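Local coordinates for DUF1904 domain-containing protein (PDB 4M1A) that is of unknown function but folds as an alpha/beta domain of the MIF clan and assembles into a trimer, at residues A[29-33]-A[34-38]; A[7-11]-A[12-16]. All blocks are in the same frame, centred on the assembly; numbering follows the deposited sequence.

Interaction 1. Residues A[29-33]-A[34-38]; sequences AECPA and DWFTF
Pro32 turns the CD-CG-CB edge of its ring to one face of the Trp35 indole. Its CD sits over the six-membered ring, 3.7 Å from the centroid and only 12° off the ring normal, a CH-pi contact, while CG and CB reach back toward the pyrrole part. Trp35 CG stands anti to its own carbonyl carbon (chi1 -72°), which brings the indole back over the proline. Cys31 CB adds apolar contact at CE3 of Trp35, 3.7 Å away, and Ala29 CB meets the edge of the Phe36 ring at CZ. The sulfur serves both aromatics obliquely: Cys31 SG is 4.5 Å from the centroid of the Phe36 ring and farther from that of Trp35. Two backbone hydrogen bonds follow, Trp35 N to Pro32 O at 3.1 Å and Phe36 N to Ala33 O at 3.1 Å. Replacing Trp35 by an alanine would probably leave the Pro32 ring and Cys31 CB without their aromatic cover. Phe36 packs against Leu25 of helix 21-29, and Trp35 meets Phe108 edge-to-face. Two successive i to i+3 bonds define a short 3-10 segment, here joining helix 21-29 to strand 37-47 of the alpha/beta fold.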
# COMPACT_ATOMS: atom_id res chain seq x y z
N ALA A 29 17.18 -2.53 15.06
CA ALA A 29 16.80 -3.77 14.34
C ALA A 29 17.96 -4.76 14.15
O ALA A 29 17.69 -5.89 13.66
CB ALA A 29 16.19 -3.44 12.95
N GLU A 30 19.18 -4.35 14.51
CA GLU A 30 20.43 -5.08 14.27
C GLU A 30 20.65 -5.48 12.82
O GLU A 30 20.83 -6.65 12.50
CB GLU A 30 20.52 -6.31 15.21
CG GLU A 30 20.14 -5.90 16.62
CD GLU A 30 20.33 -6.96 17.69
OE1 GLU A 30 20.64 -8.16 17.34
OE2 GLU A 30 20.17 -6.56 18.89
N CYS A 31 20.65 -4.49 11.95
CA CYS A 31 20.98 -4.70 10.57
C CYS A 31 21.61 -3.47 10.01
O CYS A 31 21.57 -2.41 10.63
CB CYS A 31 19.73 -5.09 9.80
SG CYS A 31 18.48 -3.77 9.60
N PRO A 32 22.21 -3.57 8.83
CA PRO A 32 22.87 -2.42 8.27
C PRO A 32 21.92 -1.24 7.99
O PRO A 32 20.79 -1.50 7.56
CB PRO A 32 23.47 -3.00 6.96
CG PRO A 32 23.77 -4.42 7.35
CD PRO A 32 22.53 -4.81 8.10
N ALA A 33 22.38 0.01 8.20
CA ALA A 33 21.61 1.23 7.90
C ALA A 33 21.17 1.25 6.43
O ALA A 33 20.04 1.61 6.10
CB ALA A 33 22.47 2.45 8.22
N ASP A 34 22.03 0.75 5.56
CA ASP A 34 21.73 0.68 4.08
C ASP A 34 20.59 -0.21 3.71
O ASP A 34 20.15 -0.17 2.60
CB ASP A 34 22.97 0.19 3.31
CG ASP A 34 23.86 1.31 2.90
OD1 ASP A 34 23.37 2.47 2.81
OD2 ASP A 34 25.08 1.04 2.68
N TRP A 35 20.10 -1.05 4.61
CA TRP A 35 18.96 -1.89 4.27
C TRP A 35 17.61 -1.14 4.39
O TRP A 35 16.58 -1.72 4.11
CB TRP A 35 18.93 -3.07 5.13
CG TRP A 35 19.96 -4.07 4.84
CD1 TRP A 35 21.05 -3.94 4.03
CD2 TRP A 35 20.02 -5.37 5.42
NE1 TRP A 35 21.79 -5.13 4.08
CE2 TRP A 35 21.19 -6.00 4.92
CE3 TRP A 35 19.20 -6.07 6.31
CZ2 TRP A 35 21.56 -7.30 5.30
CZ3 TRP A 35 19.57 -7.37 6.69
CH2 TRP A 35 20.75 -7.96 6.18
N PHE A 36 17.62 0.11 4.82
CA PHE A 36 16.38 0.87 5.02
C PHE A 36 16.08 1.73 3.84
O PHE A 36 17.01 2.39 3.31
CB PHE A 36 16.46 1.73 6.33
CG PHE A 36 16.43 0.92 7.56
CD1 PHE A 36 17.62 0.29 8.04
CD2 PHE A 36 15.26 0.67 8.21
CE1 PHE A 36 17.56 -0.51 9.19
CE2 PHE A 36 15.21 -0.14 9.32
CZ PHE A 36 16.38 -0.73 9.82
N THR A 37 14.79 1.77 3.40
CA THR A 37 14.31 2.78 2.48
C THR A 37 13.17 3.56 3.18
O THR A 37 12.52 3.04 4.12
CB THR A 37 13.77 2.17 1.14
OG1 THR A 37 12.62 1.39 1.44
CG2 THR A 37 14.78 1.31 0.44
N PHE A 38 12.98 4.79 2.75
CA PHE A 38 11.98 5.69 3.29
C PHE A 38 11.27 6.36 2.14
O PHE A 38 11.94 6.90 1.20
CB PHE A 38 12.62 6.75 4.17
CG PHE A 38 13.52 6.20 5.22
CD1 PHE A 38 13.01 5.85 6.47
CD2 PHE A 38 14.86 6.01 4.95
CE1 PHE A 38 13.86 5.31 7.45
CE2 PHE A 38 15.69 5.50 5.92
CZ PHE A 38 15.17 5.12 7.15

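Interaction 2. Residues A[7-11]-A[12-16]; sequences RGAEK and EKVRD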
# COMPACT_ATOMS: atom_id res chain seq x y z
N ARG A 7 2.62 8.63 5.20
CA ARG A 7 1.56 9.40 4.59
C ARG A 7 0.96 10.31 5.59
O ARG A 7 1.13 10.13 6.82
CB ARG A 7 0.45 8.50 4.06
CG ARG A 7 -0.31 7.69 5.07
CD ARG A 7 -1.23 6.68 4.38
NE ARG A 7 -0.42 5.59 3.87
CZ ARG A 7 -0.68 4.96 2.75
NH1 ARG A 7 -1.76 5.33 2.09
NH2 ARG A 7 0.15 4.01 2.26
N GLY A 8 0.26 11.32 5.11
CA GLY A 8 -0.36 12.29 6.02
C GLY A 8 0.55 13.45 6.46
O GLY A 8 0.14 14.29 7.24
N ALA A 9 1.81 13.46 6.08
CA ALA A 9 2.74 14.52 6.48
C ALA A 9 3.23 15.21 5.26
O ALA A 9 3.34 14.62 4.20
CB ALA A 9 3.96 13.89 7.26
N GLU A 10 3.70 16.44 5.42
CA GLU A 10 4.37 17.18 4.33
C GLU A 10 5.61 16.47 3.88
O GLU A 10 6.38 15.96 4.70
CB GLU A 10 4.72 18.60 4.84
CG GLU A 10 3.52 19.53 4.96
CD GLU A 10 3.18 19.94 6.39
OE1 GLU A 10 2.95 19.03 7.23
OE2 GLU A 10 3.14 21.16 6.66
N LYS A 11 5.85 16.48 2.56
CA LYS A 11 6.98 15.83 1.94
C LYS A 11 8.31 16.25 2.56
O LYS A 11 9.20 15.43 2.81
CB LYS A 11 6.94 16.09 0.46
CG LYS A 11 7.98 15.39 -0.34
CD LYS A 11 7.93 15.73 -1.86
CE LYS A 11 6.75 15.07 -2.55
NZ LYS A 11 6.28 15.69 -3.85
N GLU A 12 8.48 17.56 2.77
CA GLU A 12 9.75 18.01 3.36
C GLU A 12 9.96 17.52 4.78
O GLU A 12 11.14 17.30 5.13
CB GLU A 12 9.82 19.55 3.33
CG GLU A 12 11.04 20.17 3.99
CD GLU A 12 10.79 21.69 4.16
OE1 GLU A 12 10.18 22.27 3.23
OE2 GLU A 12 11.09 22.27 5.24
N LYS A 13 8.87 17.38 5.55
CA LYS A 13 8.91 16.81 6.95
C LYS A 13 9.32 15.33 6.93
O LYS A 13 10.15 14.89 7.77
CB LYS A 13 7.62 17.07 7.74
CG LYS A 13 7.24 18.55 7.87
CD LYS A 13 8.43 19.30 8.46
CE LYS A 13 8.01 20.72 8.93
NZ LYS A 13 8.93 21.70 8.34
N VAL A 14 8.85 14.59 5.91
CA VAL A 14 9.30 13.20 5.72
C VAL A 14 10.80 13.15 5.42
O VAL A 14 11.62 12.32 5.96
CB VAL A 14 8.46 12.48 4.64
CG1 VAL A 14 8.96 11.06 4.49
CG2 VAL A 14 7.01 12.54 5.03
N ARG A 15 11.25 14.05 4.52
CA ARG A 15 12.68 14.13 4.24
C ARG A 15 13.48 14.37 5.54
O ARG A 15 14.45 13.64 5.82
CB ARG A 15 12.98 15.29 3.25
CG ARG A 15 14.45 15.49 2.86
CD ARG A 15 14.67 16.93 2.30
NE ARG A 15 14.51 17.96 3.34
CZ ARG A 15 14.66 19.27 3.15
NH1 ARG A 15 14.99 19.71 1.95
NH2 ARG A 15 14.51 20.13 4.17
N ASP A 16 13.05 15.36 6.32
CA ASP A 16 13.75 15.68 7.57
C ASP A 16 13.75 14.54 8.63
O ASP A 16 14.68 14.35 9.36
CB ASP A 16 13.13 16.87 8.21
CG ASP A 16 13.37 18.19 7.41
OD1 ASP A 16 14.19 18.26 6.44
OD2 ASP A 16 12.64 19.11 7.78
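Glu10 and Val14 meet at the start of helix 11-17, where Glu10 holds the N-cap position and the loop after strand 3-7 turns into the helix. The snug side is made of backbone and small apolar groups. Val14 N donates to Glu10 O at 3.1 Å, and Arg15 N to Lys11 O at 3.0 Å with an N-H...O angle of 164°, so the first two i to i+4 bonds of the helix are formed. Val14 CG2, placed beside its own backbone N with CG1 anti to it (chi1 -180°), comes within 3.5 Å of Glu10 O and touches Ala9 CB at 4.0 Å. The apolar patch continues beyond the turn: Val14 also packs on Tyr40 and on Phe46 of the second subunit, and Ala9 on Trp81 of helix 67-82.

The solvent side is looser. Glu10 CB brushes Lys13 CG at 3.9 Å, but the two side chains then part, leaving Glu10 OE2 and Lys13 NZ too far apart to pair, though their opposite charges may still attract weakly. Lys13 NZ makes instead a long salt bridge to Glu12 OE2. The charges of Arg15 and Asp16 lie closer together, and because Arg15 also meets Gly49 of the second subunit, this end is not plain solvent. Arg15 bends at chi3 (69°), and Glu12 CG lies over one face of its guanidinium, 3.4 Å above the plane and offset toward the rim. The neighbouring Asp16 takes the edge of that group: its carboxylate is gripped side-on, with NE and NH2 of Arg15 both directed at one oxygen. Asp16 OD1 receives NH2 on its syn lone pair at 3.0 Å, whereas NE comes from above the carboxylate plane.

In the fold
Interaction 2 comes first along the chain, and interaction 1 opens on the last residue of helix 21-29. Their centres lie 19 Å apart, with nearest atoms about 6 Å from each other, so they do not touch. Both join helix to sheet, in opposite senses: residues 7-16 lead from strand 3-7 into helix 11-17, whereas residues 29-38 lead from helix 21-29 into strand 37-47. Those strands are parallel neighbours in the mixed sheet, so the two turns belong to the beginning and the end of one strand-helix-helix-strand connection. Both also reach the second subunit, where Phe38 continues the sheet across the interface, placing this connection at the trimer contact.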